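Local atomic coordinates of putative lipoprotein (Clostridium difficile, PDB entry 4EXR), a protein that is of unknown function but carries two PepSY (peptidase propeptide and YPEB) domains, forms a dimer, and is probably attached to the membrane as a lipoprotein. Residues T35-I40 / F62-E67; K76-A81 / V86-T91; Q117-I122 / T143-R148. One frame throughout, in Å; residues are numbered along the deposited sequence. Where two conformers were deposited one is given.

Contact 1 (T35-I40 / F62-E67); sequences TDAINI and FVYTVE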
loop_
_atom_site.group_PDB
_atom_site.type_symbol
_atom_site.label_atom_id
_atom_site.label_comp_id
_atom_site.label_asym_id
_atom_site.label_seq_id
_atom_site.Cartn_x
_atom_site.Cartn_y
_atom_site.Cartn_z
ATOM N N THR A 35 0.674 -19.336 12.378
ATOM C CA THR A 35 -0.604 -19.153 13.069
ATOM C C THR A 35 -0.679 -17.836 13.834
ATOM O O THR A 35 -1.754 -17.247 13.957
ATOM C CB THR A 35 -0.910 -20.330 14.025
ATOM O OG1 THR A 35 0.224 -20.581 14.861
ATOM C CG2 THR A 35 -1.213 -21.591 13.230
ATOM N N ASP A 36 0.454 -17.379 14.367
ATOM C CA ASP A 36 0.516 -16.064 15.009
ATOM C C ASP A 36 0.317 -14.928 14.009
ATOM O O ASP A 36 -0.327 -13.930 14.326
ATOM C CB ASP A 36 1.848 -15.864 15.749
ATOM C CG ASP A 36 1.841 -16.463 17.146
ATOM O OD1 ASP A 36 0.785 -16.975 17.578
ATOM O OD2 ASP A 36 2.899 -16.410 17.817
ATOM N N ALA A 37 0.869 -15.077 12.806
ATOM C CA ALA A 37 0.661 -14.081 11.750
ATOM C C ALA A 37 -0.828 -14.015 11.368
ATOM O O ALA A 37 -1.402 -12.936 11.222
ATOM C CB ALA A 37 1.500 -14.429 10.528
ATOM N N ILE A 38 -1.437 -15.179 11.194
ATOM C CA ILE A 38 -2.884 -15.267 10.963
ATOM C C ILE A 38 -3.669 -14.570 12.079
ATOM O O ILE A 38 -4.589 -13.793 11.806
ATOM C CB ILE A 38 -3.335 -16.738 10.852
ATOM C CG1 ILE A 38 -2.793 -17.366 9.559
ATOM C CG2 ILE A 38 -4.892 -16.855 10.938
ATOM C CD1 ILE A 38 -3.045 -18.871 9.449
ATOM N N ASN A 39 -3.294 -14.829 13.332
ATOM C CA ASN A 39 -4.001 -14.231 14.470
ATOM C C ASN A 39 -3.852 -12.716 14.574
ATOM O O ASN A 39 -4.798 -12.026 14.944
ATOM C CB ASN A 39 -3.595 -14.905 15.794
ATOM C CG ASN A 39 -4.078 -16.352 15.883
ATOM O OD1 ASN A 39 -5.033 -16.744 15.212
ATOM N ND2 ASN A 39 -3.406 -17.152 16.698
ATOM N N ILE A 40 -2.668 -12.201 14.254
ATOM C CA ILE A 40 -2.448 -10.757 14.220
ATOM C C ILE A 40 -3.382 -10.123 13.184
ATOM O O ILE A 40 -4.062 -9.122 13.451
ATOM C CB ILE A 40 -0.973 -10.420 13.889
ATOM C CG1 ILE A 40 -0.064 -10.761 15.076
ATOM C CG2 ILE A 40 -0.812 -8.948 13.542
ATOM C CD1 ILE A 40 1.394 -10.830 14.700
ATOM N N PHE A 62 12.801 -12.267 7.122
ATOM C CA PHE A 62 11.788 -13.165 6.592
ATOM C C PHE A 62 10.449 -12.574 6.966
ATOM O O PHE A 62 10.253 -12.082 8.085
ATOM C CB PHE A 62 11.965 -14.589 7.106
ATOM C CG PHE A 62 13.259 -15.213 6.672
ATOM C CD1 PHE A 62 14.417 -15.024 7.413
ATOM C CD2 PHE A 62 13.332 -15.939 5.492
ATOM C CE1 PHE A 62 15.619 -15.579 7.005
ATOM C CE2 PHE A 62 14.543 -16.500 5.078
ATOM C CZ PHE A 62 15.678 -16.314 5.832
ATOM N N VAL A 63 9.533 -12.599 6.010
ATOM C CA VAL A 63 8.327 -11.804 6.115
ATOM C C VAL A 63 7.107 -12.629 5.723
ATOM O O VAL A 63 7.078 -13.225 4.648
ATOM C CB VAL A 63 8.431 -10.549 5.195
ATOM C CG1 VAL A 63 7.142 -9.734 5.206
ATOM C CG2 VAL A 63 9.631 -9.676 5.608
ATOM N N TYR A 64 6.120 -12.668 6.615
ATOM C CA TYR A 64 4.797 -13.187 6.298
ATOM C C TYR A 64 4.002 -12.097 5.624
ATOM O O TYR A 64 3.990 -10.957 6.093
ATOM C CB TYR A 64 4.038 -13.566 7.573
ATOM C CG TYR A 64 4.549 -14.791 8.295
ATOM C CD1 TYR A 64 4.363 -16.071 7.766
ATOM C CD2 TYR A 64 5.176 -14.671 9.534
ATOM C CE1 TYR A 64 4.828 -17.198 8.446
ATOM C CE2 TYR A 64 5.634 -15.784 10.219
ATOM C CZ TYR A 64 5.463 -17.037 9.679
ATOM O OH TYR A 64 5.927 -18.129 10.381
ATOM N N THR A 65 3.327 -12.441 4.529
ATOM C CA THR A 65 2.357 -11.521 3.942
ATOM C C THR A 65 1.006 -12.192 4.096
ATOM O O THR A 65 0.847 -13.334 3.685
ATOM C CB THR A 65 2.665 -11.243 2.454
ATOM O OG1 THR A 65 3.980 -10.682 2.346
ATOM C CG2 THR A 65 1.634 -10.266 1.825
ATOM N N VAL A 66 0.063 -11.499 4.736
ATOM C CA VAL A 66 -1.277 -12.028 4.954
ATOM C C VAL A 66 -2.235 -11.089 4.240
ATOM O O VAL A 66 -2.199 -9.877 4.461
ATOM C CB VAL A 66 -1.654 -12.054 6.448
ATOM C CG1 VAL A 66 -2.958 -12.849 6.652
ATOM C CG2 VAL A 66 -0.521 -12.646 7.290
ATOM N N GLU A 67 -3.080 -11.642 3.374
ATOM C CA GLU A 67 -4.029 -10.814 2.631
ATOM C C GLU A 67 -5.428 -11.334 2.852
ATOM O O GLU A 67 -5.646 -12.538 2.896
ATOM C CB GLU A 67 -3.689 -10.813 1.145
ATOM C CG GLU A 67 -2.250 -10.318 0.888
ATOM C CD GLU A 67 -1.783 -10.492 -0.554
ATOM O OE1 GLU A 67 -2.145 -9.658 -1.414
ATOM O OE2 GLU A 67 -1.035 -11.460 -0.814
#
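Ala-37 points its methyl group from helix 35-40 onto one face of the Tyr-64 ring, a CH-pi contact that is one of two the alanine makes with the strand. Ala-37 CB stands 4.1 Å from the centroid of the Tyr-64 ring, 26° off the ring normal. It is displaced toward the root of the ring, where Ala-37 CB lies 3.8 Å from Tyr-64 CG. The tyrosine takes this position because its CG is anti to the carbonyl carbon (chi1 -71°), which lays the ring flat beneath the helix; its hydroxyl reaches on to a hydrogen bond with the carbonyl oxygen of Val-32. Two residues along the strand, Val-66 sends CG2 to the same methyl, with Ala-37 CB and Val-66 CG2 4.2 Å apart. Val-66 CG2 is also 4.0 Å from Ala-37 O. The alanine thus sits between an aromatic face and a branched aliphatic side chain, while Phe-41 of the same helix covers Val-66 further on. Ala-37 CA and Tyr-64 CA are 6.9 Å apart, with only a methyl between helix and ring. At this point of the helix the side-chain contact is apolar and buried, with no hydrogen bond between the segments.

Contact 2 (K76-A81 / V86-T91); sequences KMKIDA and VLEDKT. With PO4 (phosphate ion), chain C; PO4 (phosphate ion), chain B.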
loop_
_atom_site.group_PDB
_atom_site.type_symbol
_atom_site.label_atom_id
_atom_site.label_comp_id
_atom_site.label_asym_id
_atom_site.label_seq_id
_atom_site.Cartn_x
_atom_site.Cartn_y
_atom_site.Cartn_z
ATOM N N LYS A 76 -3.925 -5.976 3.490
ATOM C CA LYS A 76 -2.667 -6.685 3.354
ATOM C C LYS A 76 -1.742 -6.298 4.486
ATOM O O LYS A 76 -1.530 -5.114 4.767
ATOM C CB LYS A 76 -2.001 -6.409 2.007
ATOM C CG LYS A 76 -0.658 -7.123 1.861
ATOM C CD LYS A 76 -0.085 -7.006 0.462
ATOM C CE LYS A 76 0.333 -5.588 0.151
ATOM N NZ LYS A 76 1.056 -5.520 -1.151
HETATM N N MSE A 77 -1.225 -7.311 5.169
HETATM C CA MSE A 77 -0.288 -7.048 6.249
HETATM C C MSE A 77 1.001 -7.794 5.985
HETATM O O MSE A 77 0.988 -8.934 5.517
HETATM C CB MSE A 77 -0.849 -7.475 7.606
HETATM C CG MSE A 77 -2.023 -6.643 8.089
HETATM SE SE MSE A 77 -2.449 -7.036 9.938
HETATM C CE MSE A 77 -0.891 -6.258 10.797
ATOM N N LYS A 78 2.108 -7.142 6.288
ATOM C CA LYS A 78 3.410 -7.812 6.284
ATOM C C LYS A 78 3.947 -7.820 7.702
ATOM O O LYS A 78 3.941 -6.795 8.377
ATOM C CB LYS A 78 4.391 -7.134 5.334
ATOM C CG LYS A 78 4.046 -7.325 3.859
ATOM C CD LYS A 78 5.102 -6.676 2.977
ATOM C CE LYS A 78 4.837 -6.968 1.510
ATOM N NZ LYS A 78 5.533 -5.980 0.635
ATOM N N ILE A 79 4.387 -8.994 8.140
ATOM C CA ILE A 79 4.825 -9.210 9.508
ATOM C C ILE A 79 6.185 -9.895 9.495
ATOM O O ILE A 79 6.359 -10.925 8.836
ATOM C CB ILE A 79 3.811 -10.116 10.257
ATOM C CG1 ILE A 79 2.441 -9.434 10.338
ATOM C CG2 ILE A 79 4.316 -10.439 11.653
ATOM C CD1 ILE A 79 1.286 -10.413 10.421
ATOM N N ASP A 80 7.156 -9.318 10.203
ATOM C CA ASP A 80 8.464 -9.958 10.370
ATOM C C ASP A 80 8.314 -11.305 11.074
ATOM O O ASP A 80 7.746 -11.386 12.163
ATOM C CB ASP A 80 9.392 -9.041 11.173
ATOM C CG ASP A 80 10.843 -9.543 11.216
ATOM O OD1 ASP A 80 11.091 -10.702 11.610
ATOM O OD2 ASP A 80 11.744 -8.756 10.861
ATOM N N ALA A 81 8.832 -12.357 10.447
ATOM C CA ALA A 81 8.613 -13.732 10.905
ATOM C C ALA A 81 9.470 -14.080 12.128
ATOM O O ALA A 81 9.359 -15.166 12.682
ATOM C CB ALA A 81 8.898 -14.710 9.789
ATOM N N VAL A 86 5.116 -5.253 12.526
ATOM C CA VAL A 86 4.261 -5.015 11.364
ATOM C C VAL A 86 5.010 -4.103 10.396
ATOM O O VAL A 86 5.295 -2.963 10.715
ATOM C CB VAL A 86 2.927 -4.366 11.780
ATOM C CG1 VAL A 86 2.049 -4.046 10.540
ATOM C CG2 VAL A 86 2.179 -5.280 12.737
ATOM N N LEU A 87 5.359 -4.620 9.225
ATOM C CA LEU A 87 6.145 -3.859 8.253
ATOM C C LEU A 87 5.248 -3.109 7.261
ATOM O O LEU A 87 5.639 -2.106 6.671
ATOM C CB LEU A 87 7.032 -4.813 7.476
ATOM C CG LEU A 87 7.947 -5.625 8.401
ATOM C CD1 LEU A 87 8.776 -6.598 7.593
ATOM C CD2 LEU A 87 8.820 -4.683 9.230
ATOM N N GLU A 88 4.054 -3.628 7.063
ATOM C CA GLU A 88 3.077 -2.958 6.215
ATOM C C GLU A 88 1.681 -3.306 6.694
ATOM O O GLU A 88 1.430 -4.429 7.117
ATOM C CB GLU A 88 3.248 -3.339 4.742
ATOM C CG GLU A 88 2.247 -2.615 3.830
ATOM C CD GLU A 88 2.371 -2.963 2.355
ATOM O OE1 GLU A 88 3.127 -3.888 2.001
ATOM O OE2 GLU A 88 1.692 -2.302 1.540
ATOM N N ASP A 89 0.777 -2.331 6.637
ATOM C CA ASP A 89 -0.630 -2.566 6.936
ATOM C C ASP A 89 -1.411 -1.697 5.951
ATOM O O ASP A 89 -1.435 -0.471 6.081
ATOM C CB ASP A 89 -0.926 -2.173 8.387
ATOM C CG ASP A 89 -2.363 -2.455 8.805
ATOM O OD1 ASP A 89 -3.227 -2.717 7.935
ATOM O OD2 ASP A 89 -2.636 -2.387 10.022
ATOM N N LYS A 90 -2.020 -2.337 4.959
ATOM C CA LYS A 90 -2.619 -1.608 3.851
ATOM C C LYS A 90 -4.078 -2.010 3.660
ATOM O O LYS A 90 -4.397 -3.198 3.599
ATOM C CB LYS A 90 -1.825 -1.893 2.576
ATOM C CG LYS A 90 -2.317 -1.173 1.336
ATOM C CD LYS A 90 -1.594 -1.724 0.128
ATOM C CE LYS A 90 -1.829 -0.901 -1.110
ATOM N NZ LYS A 90 -1.314 -1.619 -2.311
ATOM N N THR A 91 -4.950 -1.007 3.591
ATOM C CA THR A 91 -6.357 -1.200 3.261
ATOM C C THR A 91 -6.603 -0.506 1.923
ATOM O O THR A 91 -6.141 0.614 1.726
ATOM C CB THR A 91 -7.260 -0.509 4.306
ATOM O OG1 THR A 91 -6.970 -1.023 5.612
ATOM C CG2 THR A 91 -8.748 -0.729 3.978
HETATM P P PO4 C . 2.597 -2.296 -2.075
HETATM O O1 PO4 C . 3.527 -3.161 -2.893
HETATM O O2 PO4 C . 3.395 -1.212 -1.389
HETATM O O3 PO4 C . 1.551 -1.681 -2.969
HETATM O O4 PO4 C . 1.937 -3.147 -1.034
HETATM P P PO4 B . 0.407 1.752 -3.618
HETATM O O1 PO4 B . 0.617 2.410 -4.961
HETATM O O2 PO4 B . -0.693 0.723 -3.731
HETATM O O3 PO4 B . 1.685 1.094 -3.163
HETATM O O4 PO4 B . -0.006 2.797 -2.627
#
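Strands 76-80 and 86-91 run antiparallel, their axes 174° apart, and form a beta hairpin. Lys-76 and Lys-90 make a hydrogen-bonded pair: Lys-76 N donates to Lys-90 O and Lys-90 N to Lys-76 O, each at 2.8 Å. Further along, Lys-78 N donates to Glu-88 O. In return, Lys-78 O takes Leu-87 N at 2.7 Å and, more weakly, Glu-88 N: two residues face one, a classic beta bulge that shifts the register by one before Ile-79 pairs with Val-86.

On the face turned to helix 34-44, the selenomethionine Met-77 bends at its third torsion (chi3 70°) and lays its terminal methyl against Val-86, with Met-77 CE 3.7 Å from Val-86 CG1. Asp-89, beside it, is held by Tyr-45 and Lys-44. The other face carries Lys-76, Lys-78, Glu-88 and Lys-90. Glu-88 extends between the two first lysines; Lys-78 NZ makes a weak salt bridge to Glu-88 OE1 at 3.5 Å. Lys-90 NZ donates to O3 of the chain C phosphate at 2.9 Å and to O2 of the chain B phosphate at 2.8 Å, and forms a salt bridge with Glu-92. Lys-76 NZ also reaches the chain C phosphate, although that lysine was modelled in two conformers. Glu-88 OE2 lies 2.7 Å from O4 of the chain C phosphate, close enough that one of the two acid groups probably carries a proton.

Residues 88-91 pair antiparallel with a strand of the second subunit, whose Lys-76 and Lys-90 also bond phosphate. Lysines of both subunits thus gather round phosphate at the dimer seam, where the anions, probably from the crystallisation liquor, would offset the concentrated positive charge.

Contact 3 (Q117-I122 / T143-R148); sequences QQAMEI and TFYKIR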
loop_
_atom_site.group_PDB
_atom_site.type_symbol
_atom_site.label_atom_id
_atom_site.label_comp_id
_atom_site.label_asym_id
_atom_site.label_seq_id
_atom_site.Cartn_x
_atom_site.Cartn_y
_atom_site.Cartn_z
ATOM N N GLN A 117 6.184 -26.670 7.539
ATOM C CA GLN A 117 7.304 -27.608 7.608
ATOM C C GLN A 117 6.923 -28.957 6.993
ATOM O O GLN A 117 7.637 -29.496 6.141
ATOM C CB GLN A 117 7.717 -27.787 9.068
ATOM C CG GLN A 117 8.680 -28.922 9.316
ATOM C CD GLN A 117 10.113 -28.451 9.379
ATOM O OE1 GLN A 117 10.532 -27.590 8.601
ATOM N NE2 GLN A 117 10.875 -29.004 10.320
ATOM N N GLN A 118 5.777 -29.492 7.403
ATOM C CA GLN A 118 5.283 -30.735 6.824
ATOM C C GLN A 118 5.056 -30.647 5.314
ATOM O O GLN A 118 5.380 -31.578 4.581
ATOM C CB GLN A 118 4.010 -31.197 7.545
ATOM C CG GLN A 118 4.281 -31.722 8.957
ATOM C CD GLN A 118 3.016 -31.869 9.788
ATOM O OE1 GLN A 118 2.042 -31.143 9.594
ATOM N NE2 GLN A 118 3.031 -32.811 10.726
ATOM N N ALA A 119 4.502 -29.535 4.839
ATOM C CA ALA A 119 4.291 -29.378 3.402
ATOM C C ALA A 119 5.610 -29.301 2.627
ATOM O O ALA A 119 5.740 -29.897 1.555
ATOM C CB ALA A 119 3.425 -28.147 3.110
HETATM N N MSE A 120 6.573 -28.552 3.162
HETATM C CA MSE A 120 7.884 -28.414 2.531
HETATM C C MSE A 120 8.626 -29.757 2.431
HETATM O O MSE A 120 9.276 -30.047 1.419
HETATM C CB MSE A 120 8.750 -27.412 3.294
HETATM C CG MSE A 120 8.295 -25.957 3.195
HETATM SE SE MSE A 120 9.581 -24.727 4.060
HETATM C CE MSE A 120 8.884 -24.658 5.877
ATOM N N GLU A 121 8.523 -30.577 3.473
ATOM C CA GLU A 121 9.126 -31.919 3.444
ATOM C C GLU A 121 8.513 -32.801 2.357
ATOM O O GLU A 121 9.223 -33.511 1.654
ATOM C CB GLU A 121 9.006 -32.598 4.806
ATOM C CG GLU A 121 9.893 -31.984 5.879
ATOM C CD GLU A 121 9.536 -32.460 7.274
ATOM O OE1 GLU A 121 8.568 -33.245 7.418
ATOM O OE2 GLU A 121 10.224 -32.037 8.227
ATOM N N ILE A 122 7.194 -32.751 2.215
ATOM C CA ILE A 122 6.517 -33.484 1.151
ATOM C C ILE A 122 6.970 -33.008 -0.234
ATOM O O ILE A 122 7.252 -33.814 -1.127
ATOM C CB ILE A 122 4.977 -33.365 1.277
ATOM C CG1 ILE A 122 4.485 -34.218 2.449
ATOM C CG2 ILE A 122 4.293 -33.791 -0.021
ATOM C CD1 ILE A 122 3.037 -33.983 2.834
ATOM N N THR A 143 -7.625 -25.968 -0.867
ATOM C CA THR A 143 -6.588 -25.102 -0.302
ATOM C C THR A 143 -5.292 -25.894 -0.269
ATOM O O THR A 143 -5.221 -26.985 0.305
ATOM C CB THR A 143 -6.967 -24.594 1.106
ATOM O OG1 THR A 143 -8.158 -23.805 1.007
ATOM C CG2 THR A 143 -5.836 -23.741 1.720
ATOM N N PHE A 144 -4.265 -25.351 -0.908
ATOM C CA PHE A 144 -3.008 -26.060 -1.011
ATOM C C PHE A 144 -1.840 -25.175 -0.584
ATOM O O PHE A 144 -1.910 -23.945 -0.663
ATOM C CB PHE A 144 -2.800 -26.562 -2.447
ATOM C CG PHE A 144 -2.935 -25.483 -3.488
ATOM C CD1 PHE A 144 -1.852 -24.685 -3.826
ATOM C CD2 PHE A 144 -4.148 -25.258 -4.123
ATOM C CE1 PHE A 144 -1.982 -23.678 -4.767
ATOM C CE2 PHE A 144 -4.280 -24.260 -5.067
ATOM C CZ PHE A 144 -3.193 -23.471 -5.396
ATOM N N TYR A 145 -0.770 -25.815 -0.120
ATOM C CA TYR A 145 0.505 -25.131 -0.000
ATOM C C TYR A 145 1.137 -25.126 -1.383
ATOM O O TYR A 145 1.072 -26.117 -2.108
ATOM C CB TYR A 145 1.437 -25.867 0.962
ATOM C CG TYR A 145 1.189 -25.603 2.435
ATOM C CD1 TYR A 145 1.717 -24.475 3.057
ATOM C CD2 TYR A 145 0.462 -26.503 3.207
ATOM C CE1 TYR A 145 1.504 -24.237 4.405
ATOM C CE2 TYR A 145 0.256 -26.281 4.566
ATOM C CZ TYR A 145 0.781 -25.149 5.151
ATOM O OH TYR A 145 0.563 -24.920 6.490
ATOM N N LYS A 146 1.735 -24.006 -1.758
ATOM C CA LYS A 146 2.503 -23.936 -2.989
ATOM C C LYS A 146 3.944 -23.685 -2.561
ATOM O O LYS A 146 4.255 -22.627 -2.021
ATOM C CB LYS A 146 2.005 -22.782 -3.841
ATOM C CG LYS A 146 2.744 -22.589 -5.163
ATOM C CD LYS A 146 2.237 -21.314 -5.815
ATOM C CE LYS A 146 2.727 -21.152 -7.234
ATOM N NZ LYS A 146 2.121 -19.940 -7.863
ATOM N N ILE A 147 4.805 -24.676 -2.765
ATOM C CA ILE A 147 6.195 -24.594 -2.320
ATOM C C ILE A 147 7.105 -24.274 -3.498
ATOM O O ILE A 147 7.101 -24.981 -4.508
ATOM C CB ILE A 147 6.658 -25.922 -1.659
ATOM C CG1 ILE A 147 5.629 -26.402 -0.618
ATOM C CG2 ILE A 147 8.070 -25.775 -1.075
ATOM C CD1 ILE A 147 5.375 -25.429 0.510
ATOM N N ARG A 148 7.881 -23.202 -3.372
ATOM C CA ARG A 148 8.818 -22.818 -4.418
ATOM C C ARG A 148 10.201 -23.412 -4.115
ATOM O O ARG A 148 10.771 -23.154 -3.058
ATOM C CB ARG A 148 8.900 -21.293 -4.532
ATOM C CG ARG A 148 10.109 -20.790 -5.308
ATOM C CD ARG A 148 10.025 -21.177 -6.772
ATOM N NE ARG A 148 8.864 -20.572 -7.420
ATOM C CZ ARG A 148 8.928 -19.625 -8.352
ATOM N NH1 ARG A 148 10.106 -19.170 -8.769
ATOM N NH2 ARG A 148 7.808 -19.142 -8.877
#
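Tyr-145 is the first residue of strand 143-148 to meet helix 117-122, and it does so with a ring face under the methyl of Ala-119. CB of Ala-119 stands 3.8 Å from the centroid of the Tyr-145 ring and 29° off its normal, a CH-pi contact. The methyl lies over the CG-CD2 side of the ring: Ala-119 CB is 3.4 Å from Tyr-145 CD2 and 3.5 Å from Tyr-145 CG, which is tight packing. With CG anti to the carbonyl carbon (chi1 -81°), the ring leans along the helix, and its hydroxyl hydrogen-bonds to the carbonyl oxygen of Met-114, just ahead of the helix. Pro-116 and Leu-136 pack on the tyrosine as well.

Lys-146 then turns to the opposite face of the sheet, where it lies on Ser-135 of strand 130-139. Ile-147 points back to the helix and carries the second half of the contact. Ile-147 CD1 lies 4.2 Å from Ala-119 CB and 4.0 Å from CG of the selenomethionine Met-120, whose side chain crosses that of Ile-147 at about a right angle and then leads off toward Val-131 and Met-26. Ile-147 CG1 also passes 4.1 Å from Ala-119 O. At the end of the walk, Arg-148 faces the other way again and forms a salt bridge with Asp-157 on strand 154-161.

Segments 117-122 and 143-148 cross at -58°, their axes 8.8 Å apart at the closest. All four residues that touch across them are buried. The two segments meet through apolar side chains, without a hydrogen bond, and the tyrosine hydroxyl, at the polar end of a ring otherwise used for its face, is satisfied by Met-114 O.

Overall arrangement
All three contacts reach one antiparallel sheet. Contacts 1 and 2 lie in the first PepSY domain sequence and touch directly, their centres 8 Å apart: strands 61-69 and 73-80 are neighbours, with Tyr-64 N 2.8 Å from Ile-79 O, and helix 34-44 covers residues of both. Contact 3 lies in the second PepSY domain sequence, on the opposite side of the chain's centre, about 16 Å from contact 1 and 22 Å from contact 2, centre to centre. It repeats the alanine-over-tyrosine pattern of contact 1. The sodium ion, bound by Val-51, Asp-52 and Asp-137, is about 11 Å from the Val-66 side chain and about 12 Å from that of Tyr-145.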